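Local coordinates for protein oxidoreductase (Methanosarcina mazei, PDB 3KA7) that binds flavin-adenine dinucleotide and probably works as an oxidoreductase of the flavin-containing amine oxidoreductase family, at residues L286-D289 with E290-G294; L42-G46 with F47-S51; I222-N226 with G227-G231; K271-G274 with T275-P278. All blocks are in the same frame, centred on the assembly; numbering follows the deposited sequence.

Contact 1: residues L286-D289 with E290-G294; sequences LAAD and EPLVG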
ATOM      1  N   LEU A 286       2.963   2.034 -18.507  1.00 10.76           N
ATOM      2  CA  LEU A 286       2.824   2.398 -19.920  1.00 10.82           C
ATOM      3  C   LEU A 286       3.533   3.710 -20.178  1.00 11.58           C
ATOM      4  O   LEU A 286       3.442   4.634 -19.377  1.00 11.40           O
ATOM      5  CB  LEU A 286       1.343   2.551 -20.292  1.00 10.91           C
ATOM      6  CG  LEU A 286       0.410   1.393 -19.915  1.00 10.66           C
ATOM      7  CD1 LEU A 286      -1.028   1.717 -20.300  1.00 11.27           C
ATOM      8  CD2 LEU A 286       0.857   0.066 -20.547  1.00 10.97           C
ATOM      9  N   ALA A 287       4.251   3.778 -21.296  1.00 12.31           N
ATOM     10  CA  ALA A 287       4.827   5.025 -21.748  1.00 13.17           C
ATOM     11  C   ALA A 287       3.816   5.590 -22.740  1.00 13.58           C
ATOM     12  O   ALA A 287       3.731   5.127 -23.864  1.00 13.95           O
ATOM     13  CB  ALA A 287       6.163   4.764 -22.420  1.00 13.07           C
ATOM     14  N   ALA A 288       3.012   6.552 -22.311  1.00 13.86           N
ATOM     15  CA  ALA A 288       1.915   7.025 -23.152  1.00 14.54           C
ATOM     16  C   ALA A 288       2.308   8.277 -23.933  1.00 14.83           C
ATOM     17  O   ALA A 288       2.966   9.148 -23.398  1.00 14.67           O
ATOM     18  CB  ALA A 288       0.673   7.286 -22.304  1.00 14.53           C
ATOM     19  N   ASP A 289       1.881   8.358 -25.195  1.00 16.05           N
ATOM     20  CA  ASP A 289       2.159   9.528 -26.041  1.00 17.30           C
ATOM     21  C   ASP A 289       1.010  10.537 -25.980  1.00 16.96           C
ATOM     22  O   ASP A 289       1.029  11.567 -26.676  1.00 17.40           O
ATOM     23  CB  ASP A 289       2.360   9.089 -27.486  1.00 17.95           C
ATOM     24  CG  ASP A 289       3.449   8.067 -27.627  1.00 21.29           C
ATOM     25  OD1 ASP A 289       4.625   8.464 -27.590  1.00 25.75           O
ATOM     26  OD2 ASP A 289       3.129   6.864 -27.759  1.00 26.92           O
ATOM     27  N   GLU A 290       0.018  10.233 -25.148  1.00 15.95           N
ATOM     28  CA  GLU A 290      -1.134  11.093 -24.932  1.00 15.77           C
ATOM     29  C   GLU A 290      -1.732  10.698 -23.584  1.00 15.99           C
ATOM     30  O   GLU A 290      -1.481   9.601 -23.108  1.00 15.69           O
ATOM     31  CB  GLU A 290      -2.169  10.871 -26.031  1.00 15.44           C
ATOM     32  CG  GLU A 290      -2.744   9.451 -26.068  1.00 14.78           C
ATOM     33  CD  GLU A 290      -3.761   9.265 -27.176  1.00 15.48           C
ATOM     34  OE1 GLU A 290      -4.596  10.176 -27.375  1.00 16.68           O
ATOM     35  OE2 GLU A 290      -3.736   8.207 -27.839  1.00 15.98           O
ATOM     36  N   PRO A 291      -2.507  11.594 -22.958  1.00 16.64           N
ATOM     37  CA  PRO A 291      -3.154  11.214 -21.701  1.00 16.24           C
ATOM     38  C   PRO A 291      -4.085  10.010 -21.885  1.00 16.41           C
ATOM     39  O   PRO A 291      -4.802   9.921 -22.883  1.00 15.68           O
ATOM     40  CB  PRO A 291      -3.955  12.467 -21.324  1.00 17.12           C
ATOM     41  CG  PRO A 291      -3.309  13.577 -22.060  1.00 17.29           C
ATOM     42  CD  PRO A 291      -2.783  12.992 -23.333  1.00 16.57           C
ATOM     43  N   LEU A 292      -4.060   9.075 -20.934  1.00 15.57           N
ATOM     44  CA  LEU A 292      -4.956   7.932 -20.983  1.00 15.59           C
ATOM     45  C   LEU A 292      -6.014   8.051 -19.891  1.00 16.29           C
ATOM     46  O   LEU A 292      -7.170   7.698 -20.112  1.00 16.70           O
ATOM     47  CB  LEU A 292      -4.175   6.614 -20.851  1.00 15.34           C
ATOM     48  CG  LEU A 292      -3.112   6.366 -21.921  1.00 15.17           C
ATOM     49  CD1 LEU A 292      -2.295   5.107 -21.593  1.00 13.36           C
ATOM     50  CD2 LEU A 292      -3.729   6.264 -23.315  1.00 14.12           C
ATOM     51  N   VAL A 293      -5.614   8.570 -18.726  1.00 15.65           N
ATOM     52  CA  VAL A 293      -6.541   8.818 -17.606  1.00 15.75           C
ATOM     53  C   VAL A 293      -7.053  10.251 -17.625  1.00 16.13           C
ATOM     54  O   VAL A 293      -8.244  10.504 -17.431  1.00 16.74           O
ATOM     55  CB  VAL A 293      -5.863   8.561 -16.254  1.00 15.46           C
ATOM     56  CG1 VAL A 293      -6.797   8.910 -15.083  1.00 14.85           C
ATOM     57  CG2 VAL A 293      -5.415   7.123 -16.177  1.00 15.19           C
ATOM     58  N   GLY A 294      -6.136  11.187 -17.834  1.00 16.32           N
ATOM     59  CA  GLY A 294      -6.500  12.591 -18.038  1.00 15.76           C
ATOM     60  C   GLY A 294      -6.738  13.392 -16.772  1.00 15.26           C
ATOM     61  O   GLY A 294      -7.189  14.534 -16.834  1.00 15.76           O
TER

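Contact 2: residues L42-G46 with F47-S51; sequences LSYKG and FQLSS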
ATOM      1  N   LEU A  42      12.413   4.331  -9.374  1.00 14.81           N
ATOM      2  CA  LEU A  42      13.333   3.559 -10.188  1.00 16.16           C
ATOM      3  C   LEU A  42      13.451   4.278 -11.519  1.00 16.37           C
ATOM      4  O   LEU A  42      12.458   4.429 -12.225  1.00 16.72           O
ATOM      5  CB  LEU A  42      12.807   2.145 -10.409  1.00 16.64           C
ATOM      6  CG  LEU A  42      13.312   1.480 -11.691  1.00 18.76           C
ATOM      7  CD1 LEU A  42      14.789   1.172 -11.566  1.00 21.37           C
ATOM      8  CD2 LEU A  42      12.524   0.216 -11.997  1.00 21.11           C
ATOM      9  N   SER A  43      14.651   4.763 -11.829  1.00 16.94           N
ATOM     10  CA  SER A  43      14.895   5.437 -13.105  1.00 17.17           C
ATOM     11  C   SER A  43      14.901   4.391 -14.220  1.00 16.89           C
ATOM     12  O   SER A  43      15.691   3.448 -14.188  1.00 17.30           O
ATOM     13  CB  SER A  43      16.235   6.184 -13.077  1.00 17.43           C
ATOM     14  OG  SER A  43      16.263   7.175 -12.061  1.00 19.73           O
ATOM     15  N   TYR A  44      14.015   4.545 -15.199  1.00 16.19           N
ATOM     16  CA  TYR A  44      13.880   3.563 -16.271  1.00 16.04           C
ATOM     17  C   TYR A  44      13.516   4.240 -17.589  1.00 16.18           C
ATOM     18  O   TYR A  44      12.410   4.750 -17.752  1.00 15.48           O
ATOM     19  CB  TYR A  44      12.832   2.505 -15.921  1.00 15.93           C
ATOM     20  CG  TYR A  44      12.861   1.292 -16.822  1.00 16.42           C
ATOM     21  CD1 TYR A  44      13.781   0.263 -16.608  1.00 16.66           C
ATOM     22  CD2 TYR A  44      11.963   1.162 -17.876  1.00 16.06           C
ATOM     23  CE1 TYR A  44      13.802  -0.856 -17.433  1.00 17.29           C
ATOM     24  CE2 TYR A  44      11.981   0.047 -18.700  1.00 17.57           C
ATOM     25  CZ  TYR A  44      12.905  -0.953 -18.475  1.00 17.97           C
ATOM     26  OH  TYR A  44      12.924  -2.059 -19.294  1.00 19.55           O
ATOM     27  N   LYS A  45      14.463   4.243 -18.521  1.00 15.84           N
ATOM     28  CA  LYS A  45      14.239   4.820 -19.845  1.00 16.50           C
ATOM     29  C   LYS A  45      13.677   6.247 -19.826  1.00 16.22           C
ATOM     30  O   LYS A  45      12.813   6.598 -20.628  1.00 16.68           O
ATOM     31  CB  LYS A  45      13.372   3.881 -20.687  1.00 15.71           C
ATOM     32  CG  LYS A  45      14.074   2.557 -20.957  1.00 17.47           C
ATOM     33  CD  LYS A  45      13.311   1.669 -21.912  1.00 18.56           C
ATOM     34  CE  LYS A  45      14.126   0.409 -22.208  1.00 19.84           C
ATOM     35  NZ  LYS A  45      13.361  -0.581 -22.995  1.00 21.20           N
ATOM     36  N   GLY A  46      14.176   7.065 -18.906  1.00 15.97           N
ATOM     37  CA  GLY A  46      13.771   8.460 -18.829  1.00 16.03           C
ATOM     38  C   GLY A  46      12.526   8.689 -17.990  1.00 16.04           C
ATOM     39  O   GLY A  46      12.085   9.820 -17.838  1.00 16.14           O
ATOM     40  N   PHE A  47      11.966   7.605 -17.450  1.00 15.44           N
ATOM     41  CA  PHE A  47      10.789   7.672 -16.581  1.00 14.95           C
ATOM     42  C   PHE A  47      11.187   7.434 -15.131  1.00 14.92           C
ATOM     43  O   PHE A  47      12.126   6.681 -14.857  1.00 15.32           O
ATOM     44  CB  PHE A  47       9.778   6.593 -16.972  1.00 14.81           C
ATOM     45  CG  PHE A  47       9.044   6.874 -18.251  1.00 15.04           C
ATOM     46  CD1 PHE A  47       7.779   7.445 -18.222  1.00 14.25           C
ATOM     47  CD2 PHE A  47       9.608   6.561 -19.478  1.00 14.89           C
ATOM     48  CE1 PHE A  47       7.083   7.703 -19.398  1.00 14.55           C
ATOM     49  CE2 PHE A  47       8.918   6.814 -20.656  1.00 15.78           C
ATOM     50  CZ  PHE A  47       7.657   7.387 -20.618  1.00 15.07           C
ATOM     51  N   GLN A  48      10.465   8.064 -14.207  1.00 14.15           N
ATOM     52  CA  GLN A  48      10.605   7.744 -12.794  1.00 13.52           C
ATOM     53  C   GLN A  48       9.532   6.724 -12.422  1.00 13.01           C
ATOM     54  O   GLN A  48       8.439   7.093 -12.009  1.00 12.07           O
ATOM     55  CB  GLN A  48      10.455   8.997 -11.928  1.00 14.21           C
ATOM     56  CG  GLN A  48      11.635   9.963 -12.005  1.00 16.93           C
ATOM     57  CD  GLN A  48      12.933   9.337 -11.522  1.00 21.09           C
ATOM     58  OE1 GLN A  48      13.886   9.175 -12.300  1.00 24.53           O
ATOM     59  NE2 GLN A  48      12.981   8.975 -10.243  1.00 20.90           N
ATOM     60  N   LEU A  49       9.842   5.448 -12.624  1.00 12.49           N
ATOM     61  CA  LEU A  49       8.956   4.378 -12.186  1.00 12.15           C
ATOM     62  C   LEU A  49       9.170   4.220 -10.679  1.00 12.20           C
ATOM     63  O   LEU A  49       9.808   5.059 -10.043  1.00 12.10           O
ATOM     64  CB  LEU A  49       9.272   3.077 -12.943  1.00 11.82           C
ATOM     65  CG  LEU A  49       9.226   3.158 -14.480  1.00 11.40           C
ATOM     66  CD1 LEU A  49       9.393   1.764 -15.141  1.00 11.68           C
ATOM     67  CD2 LEU A  49       7.926   3.835 -14.934  1.00 10.87           C
ATOM     68  N   SER A  50       8.639   3.156 -10.097  1.00 12.03           N
ATOM     69  CA  SER A  50       8.807   2.970  -8.664  1.00 12.66           C
ATOM     70  C   SER A  50       9.166   1.539  -8.335  1.00 12.00           C
ATOM     71  O   SER A  50       9.004   0.632  -9.159  1.00 12.50           O
ATOM     72  CB  SER A  50       7.540   3.348  -7.901  1.00 12.64           C
ATOM     73  OG  SER A  50       6.600   2.290  -7.934  1.00 16.05           O
ATOM     74  N   SER A  51       9.665   1.353  -7.120  1.00 11.23           N
ATOM     75  CA  SER A  51       9.985   0.029  -6.599  1.00 12.05           C
ATOM     76  C   SER A  51       8.746  -0.703  -6.070  1.00 12.01           C
ATOM     77  O   SER A  51       8.845  -1.813  -5.540  1.00 13.11           O
ATOM     78  CB  SER A  51      10.984   0.175  -5.464  1.00 11.63           C
ATOM     79  OG  SER A  51      10.474   1.082  -4.510  1.00 11.58           O
TER

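Contact 3: residues I222-N226 with G227-G231; sequences ILIEN and GKAAG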
ATOM      1  N   ILE A 222      19.149 -10.730  15.247  1.00 16.30           N
ATOM      2  CA  ILE A 222      18.757  -9.847  16.338  1.00 17.04           C
ATOM      3  C   ILE A 222      19.250 -10.473  17.640  1.00 17.86           C
ATOM      4  O   ILE A 222      18.901 -11.615  17.962  1.00 18.51           O
ATOM      5  CB  ILE A 222      17.225  -9.628  16.383  1.00 16.91           C
ATOM      6  CG1 ILE A 222      16.759  -8.890  15.124  1.00 15.93           C
ATOM      7  CG2 ILE A 222      16.824  -8.859  17.639  1.00 16.40           C
ATOM      8  CD1 ILE A 222      15.220  -8.828  14.960  1.00 15.33           C
ATOM      9  N   LEU A 223      20.073  -9.735  18.381  1.00 18.60           N
ATOM     10  CA  LEU A 223      20.608 -10.250  19.637  1.00 19.62           C
ATOM     11  C   LEU A 223      19.601 -10.057  20.757  1.00 20.18           C
ATOM     12  O   LEU A 223      19.083  -8.955  20.952  1.00 20.14           O
ATOM     13  CB  LEU A 223      21.907  -9.539  19.997  1.00 19.53           C
ATOM     14  CG  LEU A 223      22.969  -9.444  18.911  1.00 20.51           C
ATOM     15  CD1 LEU A 223      24.041  -8.467  19.358  1.00 21.75           C
ATOM     16  CD2 LEU A 223      23.559 -10.816  18.628  1.00 21.48           C
ATOM     17  N   ILE A 224      19.320 -11.140  21.477  1.00 20.88           N
ATOM     18  CA  ILE A 224      18.374 -11.131  22.571  1.00 21.66           C
ATOM     19  C   ILE A 224      19.088 -11.597  23.833  1.00 23.24           C
ATOM     20  O   ILE A 224      19.765 -12.626  23.823  1.00 23.12           O
ATOM     21  CB  ILE A 224      17.212 -12.094  22.307  1.00 21.80           C
ATOM     22  CG1 ILE A 224      16.469 -11.707  21.020  1.00 21.12           C
ATOM     23  CG2 ILE A 224      16.256 -12.111  23.492  1.00 20.98           C
ATOM     24  CD1 ILE A 224      15.668 -10.448  21.142  1.00 19.20           C
ATOM     25  N   GLU A 225      18.939 -10.840  24.914  1.00 24.07           N
ATOM     26  CA  GLU A 225      19.538 -11.216  26.191  1.00 25.67           C
ATOM     27  C   GLU A 225      18.478 -11.178  27.275  1.00 25.63           C
ATOM     28  O   GLU A 225      17.924 -10.119  27.574  1.00 25.94           O
ATOM     29  CB  GLU A 225      20.689 -10.278  26.532  1.00 25.98           C
ATOM     30  CG  GLU A 225      21.856 -10.368  25.558  1.00 29.06           C
ATOM     31  CD  GLU A 225      22.973  -9.397  25.883  1.00 32.77           C
ATOM     32  OE1 GLU A 225      23.183  -9.095  27.081  1.00 34.90           O
ATOM     33  OE2 GLU A 225      23.646  -8.934  24.936  1.00 34.89           O
ATOM     34  N   ASN A 226      18.178 -12.343  27.838  1.00 26.36           N
ATOM     35  CA  ASN A 226      17.152 -12.463  28.870  1.00 26.36           C
ATOM     36  C   ASN A 226      15.777 -11.953  28.439  1.00 25.85           C
ATOM     37  O   ASN A 226      15.109 -11.229  29.184  1.00 25.91           O
ATOM     38  CB  ASN A 226      17.601 -11.760  30.160  1.00 27.23           C
ATOM     39  CG  ASN A 226      18.730 -12.494  30.872  1.00 29.11           C
ATOM     40  OD1 ASN A 226      19.883 -12.063  30.833  1.00 32.68           O
ATOM     41  ND2 ASN A 226      18.403 -13.601  31.539  1.00 31.25           N
ATOM     42  N   GLY A 227      15.355 -12.350  27.243  1.00 24.86           N
ATOM     43  CA  GLY A 227      14.048 -11.963  26.721  1.00 23.88           C
ATOM     44  C   GLY A 227      13.983 -10.519  26.272  1.00 22.91           C
ATOM     45  O   GLY A 227      12.905 -10.005  25.979  1.00 22.59           O
ATOM     46  N   LYS A 228      15.136  -9.865  26.207  1.00 22.23           N
ATOM     47  CA  LYS A 228      15.187  -8.453  25.840  1.00 21.83           C
ATOM     48  C   LYS A 228      16.092  -8.178  24.633  1.00 21.24           C
ATOM     49  O   LYS A 228      17.207  -8.701  24.532  1.00 20.54           O
ATOM     50  CB  LYS A 228      15.647  -7.626  27.048  1.00 22.18           C
ATOM     51  CG  LYS A 228      15.802  -6.158  26.750  1.00 24.36           C
ATOM     52  CD  LYS A 228      14.448  -5.495  26.462  1.00 26.73           C
ATOM     53  CE  LYS A 228      14.609  -4.006  26.183  1.00 26.03           C
ATOM     54  NZ  LYS A 228      15.606  -3.785  25.075  1.00 23.10           N
ATOM     55  N   ALA A 229      15.624  -7.334  23.716  1.00 20.47           N
ATOM     56  CA  ALA A 229      16.452  -6.961  22.574  1.00 20.49           C
ATOM     57  C   ALA A 229      17.704  -6.289  23.085  1.00 20.53           C
ATOM     58  O   ALA A 229      17.625  -5.441  23.973  1.00 20.77           O
ATOM     59  CB  ALA A 229      15.697  -6.009  21.656  1.00 20.35           C
ATOM     60  N   ALA A 230      18.853  -6.636  22.509  1.00 20.09           N
ATOM     61  CA  ALA A 230      20.137  -6.137  23.004  1.00 19.96           C
ATOM     62  C   ALA A 230      21.010  -5.589  21.885  1.00 19.46           C
ATOM     63  O   ALA A 230      22.075  -5.016  22.127  1.00 19.22           O
ATOM     64  CB  ALA A 230      20.874  -7.243  23.773  1.00 20.08           C
ATOM     65  N   GLY A 231      20.558  -5.766  20.647  1.00 18.92           N
ATOM     66  CA  GLY A 231      21.304  -5.286  19.505  1.00 18.36           C
ATOM     67  C   GLY A 231      21.085  -6.131  18.269  1.00 18.23           C
ATOM     68  O   GLY A 231      20.140  -6.925  18.211  1.00 17.68           O
TER

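Contact 4: residues K271-G274 with T275-P278; sequences KMVG and TLQP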
ATOM      1  N   LYS A 271       2.308 -19.495  15.938  1.00 19.77           N
ATOM      2  CA  LYS A 271       1.040 -19.756  15.271  1.00 20.02           C
ATOM      3  C   LYS A 271       0.640 -18.548  14.445  1.00 19.69           C
ATOM      4  O   LYS A 271       0.209 -18.678  13.298  1.00 19.18           O
ATOM      5  CB  LYS A 271      -0.053 -20.065  16.288  1.00 20.45           C
ATOM      6  CG  LYS A 271      -1.360 -20.493  15.641  1.00 22.55           C
ATOM      7  CD  LYS A 271      -2.376 -20.887  16.707  1.00 25.61           C
ATOM      8  CE  LYS A 271      -3.416 -21.859  16.163  1.00 28.37           C
ATOM      9  NZ  LYS A 271      -4.251 -21.270  15.090  1.00 29.54           N
HETATM   10  N   MSE A 272       0.811 -17.375  15.046  1.00 19.31           N
HETATM   11  CA  MSE A 272       0.496 -16.106  14.409  1.00 19.11           C
HETATM   12  C   MSE A 272       1.324 -15.932  13.131  1.00 18.24           C
HETATM   13  O   MSE A 272       0.785 -15.630  12.063  1.00 17.56           O
HETATM   14  CB  MSE A 272       0.784 -14.966  15.392  1.00 19.49           C
HETATM   15  CG  MSE A 272       0.356 -13.594  14.912  1.00 22.03           C
HETATM   16 SE   MSE A 272       1.577 -12.828  13.608  1.00 24.24          SE
HETATM   17  CE  MSE A 272       0.148 -12.601  12.293  1.00 26.72           C
ATOM     18  N   VAL A 273       2.634 -16.125  13.256  1.00 17.17           N
ATOM     19  CA  VAL A 273       3.546 -15.967  12.129  1.00 16.56           C
ATOM     20  C   VAL A 273       3.183 -16.934  11.009  1.00 16.42           C
ATOM     21  O   VAL A 273       3.224 -16.583   9.837  1.00 16.28           O
ATOM     22  CB  VAL A 273       5.011 -16.176  12.547  1.00 16.59           C
ATOM     23  CG1 VAL A 273       5.922 -16.182  11.324  1.00 16.09           C
ATOM     24  CG2 VAL A 273       5.432 -15.096  13.538  1.00 16.50           C
ATOM     25  N   GLY A 274       2.817 -18.156  11.378  1.00 16.24           N
ATOM     26  CA  GLY A 274       2.379 -19.146  10.396  1.00 15.91           C
ATOM     27  C   GLY A 274       1.092 -18.786   9.650  1.00 15.77           C
ATOM     28  O   GLY A 274       0.825 -19.328   8.578  1.00 16.00           O
ATOM     29  N   THR A 275       0.289 -17.876  10.195  1.00 15.41           N
ATOM     30  CA  THR A 275      -0.958 -17.478   9.525  1.00 15.53           C
ATOM     31  C   THR A 275      -0.816 -16.289   8.561  1.00 14.55           C
ATOM     32  O   THR A 275      -1.679 -16.072   7.709  1.00 14.34           O
ATOM     33  CB  THR A 275      -2.093 -17.162  10.524  1.00 16.36           C
ATOM     34  OG1 THR A 275      -1.898 -15.857  11.091  1.00 18.54           O
ATOM     35  CG2 THR A 275      -2.156 -18.229  11.630  1.00 17.50           C
ATOM     36  N   LEU A 276       0.262 -15.527   8.692  1.00 13.74           N
ATOM     37  CA  LEU A 276       0.442 -14.323   7.869  1.00 12.73           C
ATOM     38  C   LEU A 276       0.420 -14.640   6.387  1.00 11.99           C
ATOM     39  O   LEU A 276       1.159 -15.500   5.917  1.00 11.40           O
ATOM     40  CB  LEU A 276       1.769 -13.638   8.202  1.00 13.02           C
ATOM     41  CG  LEU A 276       1.800 -13.053   9.607  1.00 15.16           C
ATOM     42  CD1 LEU A 276       3.241 -12.806  10.054  1.00 16.46           C
ATOM     43  CD2 LEU A 276       1.000 -11.761   9.621  1.00 16.46           C
ATOM     44  N   GLN A 277      -0.417 -13.919   5.650  1.00 10.95           N
ATOM     45  CA  GLN A 277      -0.575 -14.139   4.233  1.00 10.56           C
ATOM     46  C   GLN A 277      -0.354 -12.839   3.451  1.00  9.68           C
ATOM     47  O   GLN A 277      -1.147 -11.906   3.571  1.00  9.47           O
ATOM     48  CB  GLN A 277      -1.995 -14.637   3.964  1.00 11.20           C
ATOM     49  CG  GLN A 277      -2.315 -14.794   2.488  1.00 12.72           C
ATOM     50  CD  GLN A 277      -1.418 -15.793   1.797  1.00 14.65           C
ATOM     51  OE1 GLN A 277      -1.396 -16.982   2.148  1.00 14.88           O
ATOM     52  NE2 GLN A 277      -0.669 -15.323   0.799  1.00 13.67           N
ATOM     53  N   PRO A 278       0.703 -12.789   2.633  1.00  9.37           N
ATOM     54  CA  PRO A 278       0.949 -11.578   1.871  1.00  9.17           C
ATOM     55  C   PRO A 278      -0.008 -11.470   0.694  1.00  9.22           C
ATOM     56  O   PRO A 278      -0.580 -12.484   0.245  1.00  9.92           O
ATOM     57  CB  PRO A 278       2.395 -11.752   1.378  1.00  9.19           C
ATOM     58  CG  PRO A 278       2.623 -13.230   1.370  1.00 10.52           C
ATOM     59  CD  PRO A 278       1.804 -13.767   2.511  1.00  8.99           C
TER
HETATM   60  O   HOH W   1       3.419 -16.677   7.119  1.00 14.71           O

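Contact 1: residues L286-D289 with E290-G294
L292 turns back from the loop onto the end of strand 280-288, and its CD1 methyl makes the apolar contact. L292 CD1 lies 3.8 Å from L286 CD1, the two leucine side chains meeting at about a right angle. The same methyl rests 3.8 Å from A288 CB, so one branch spans two strand residues whose side chains leave on the same side. CG of L292 stands anti to its carbonyl carbon (chi1 -59°), which turns CD1 back over the strand. Alanine suits position 288: its single methyl lets L292 CG approach A288 CB to 3.9 Å. Packing continues outward, with T328 and F357 touching L292 and with C330, Y362 and V364 touching L286.

The polar interactions that hold the loop come from elsewhere in the chain. E312 takes the backbone N-H groups of L292 and V293 at OE2 and that of G294, a glycine at positive phi, at OE1, so one carboxylate gathers three successive amides. E290 sends its extended chain away from the strand, where OE2 accepts the backbone N-H of R361.

A buried leucine from the following loop thus closes the end of a β-strand, where the chain leaves the mixed sheet of this flavoprotein, with the side chain of L286 about 14 Å from the FAD.

Contact 2: residues L42-G46 with F47-S51
Y44 and L49 meet on one face of a short hairpin: L49 CD1 lies 3.6 Å from Y44 CB and also touches CD2 of the tyrosine ring, approaching that ring obliquely. Y44 CG is anti to the backbone N (chi1 -167°), which carries the ring outward while CB stays over the leucine. The aliphatic part of K45 adds to this, its CG lying over one face of the ring. F47, on the same face as L49, brings its ring edge to Y44 O, which lies in the ring plane; F47 CB is 3.3 Å from that oxygen.

Behind these side chains stands a β-hairpin with a two-residue loop, closed by a type I' turn from Y44 to F47. Y44 N gives a bond of 2.9 Å to F47 O, and F47 N returns one to Y44 O. Further along, L42 N reaches L49 O at 2.8 Å, while the reverse bond from L49 N to L42 O is weak. Glycine is called for at G46, since a CB there would jam against the preceding carbonyl.

Beyond the hairpin, F47 and L49 both press on L327 and L365, and F47 also on A321 and P322. Were F47 an alanine, L327, L365 and P322 would probably lose their aromatic partner, and the hairpin would sit less firmly on the larger sheet. At the far end the S50 side chain, about 6 Å from the FAD, bonds through OG to A53 O and G52 N.

Contact 3: residues I222-N226 with G227-G231
E225 reaches A230 by a torsion near -65° at chi1 and an extended chain beyond it, which lays its CG and carboxylate alongside the alanine methyl: A230 CB is 3.7 Å from E225 CG. L223 has CG set beside its own backbone N (chi1 -50°), bringing CB within 3.6 Å of G231 O and CD1 against the glycine backbone. A CB on G231 would come tight against L223 CD1, and the backbone angles there also call for glycine. On the other face, I224 CD1 spreads over A229 CA at 3.9 Å.

These groups are brought together by a hairpin containing a classic β-bulge, in which A230 and G231 both stand opposite L223. L223 N bonds to G231 O at 2.8 Å, whereas L223 O receives the N-H of A230, also at 2.8 Å. Nearer the tip, E225 N points almost straight at K228 O (2.8 Å, 168° at the hydrogen). The type I' turn places N226 and G227 at positive phi, a conformation that asparagine and glycine accept well. K228 curls back, and NZ gives a bond of 2.8 Å to A229 O, in the carbonyl plane and on a lone pair; D242 O is a second partner of NZ.

Shortening L223 to an alanine is likely to open a gap where CG and CD1 lie against the G231 backbone. Strand 228-234 is the middle of three, A230 bonding through its backbone to A241 on the far side. I222 packs on T253 and L256 of helix 250-256.

Contact 4: residues K271-G274 with T275-P278
Near the C-terminal end of helix 267-275, T275 and L276 meet carbonyls of the preceding turn as the chain leaves toward strand 280-288. M272 O is the central acceptor. It takes the backbone N-H of T275, three residues further on, at 3.0 Å, and the hydroxyl of the same threonine, T275 OG1, at 2.9 Å. The hydroxyl lies only 15° from the carbonyl plane, while the amide comes from well above it, so one residue grips the oxygen from two directions. OG1 can do this because it stands between the backbone N and the carbonyl carbon (chi1 78°), a bond that needs a β-hydroxyl such as threonine's. Weak bonds also run from T275 N to K271 O and from L276 N to V273 O.

L276 takes a polyproline-like backbone and lies beside M272, which is a selenomethionine. L276 CD1 sits 3.9 Å from M272 SE; the approach of M272 CE to L276 CD2 is too close to be trusted. L276 CD1 also lies 3.8 Å from V273 CA. P385 touches both M272 and L276, and A379 adds to the cover of the leucine, whose side chain is about 7 Å from that of the FAD-binding R378.

A water ties the turn together, donating to V273 O at 2.7 Å and to L276 O at 2.8 Å. Farther on, the Q277 side chain turns along the chain so that its NE2 meets P278 O at 2.9 Å on a lone pair, nearly straight at 171°.

Overall arrangement
Contacts 1 and 2 are neighbours: their centres lie 16 Å apart and A287 CB packs on F47 CZ at 3.5 Å, joining the small hairpin to strand 280-288. Contacts 3 and 4 do not touch: their centres are 23 Å apart and their nearest atoms about 12 Å apart. Contact 4 leads along the chain into the strand whose end carries contact 1, yet the centres of these two are 40 Å apart. Measured from side chains, contact 2 comes to about 6 Å of the FAD through S50, contact 3 to about 9 Å through I222, contact 4 to about 12 Å through L276 and contact 1 to about 14 Å through L286.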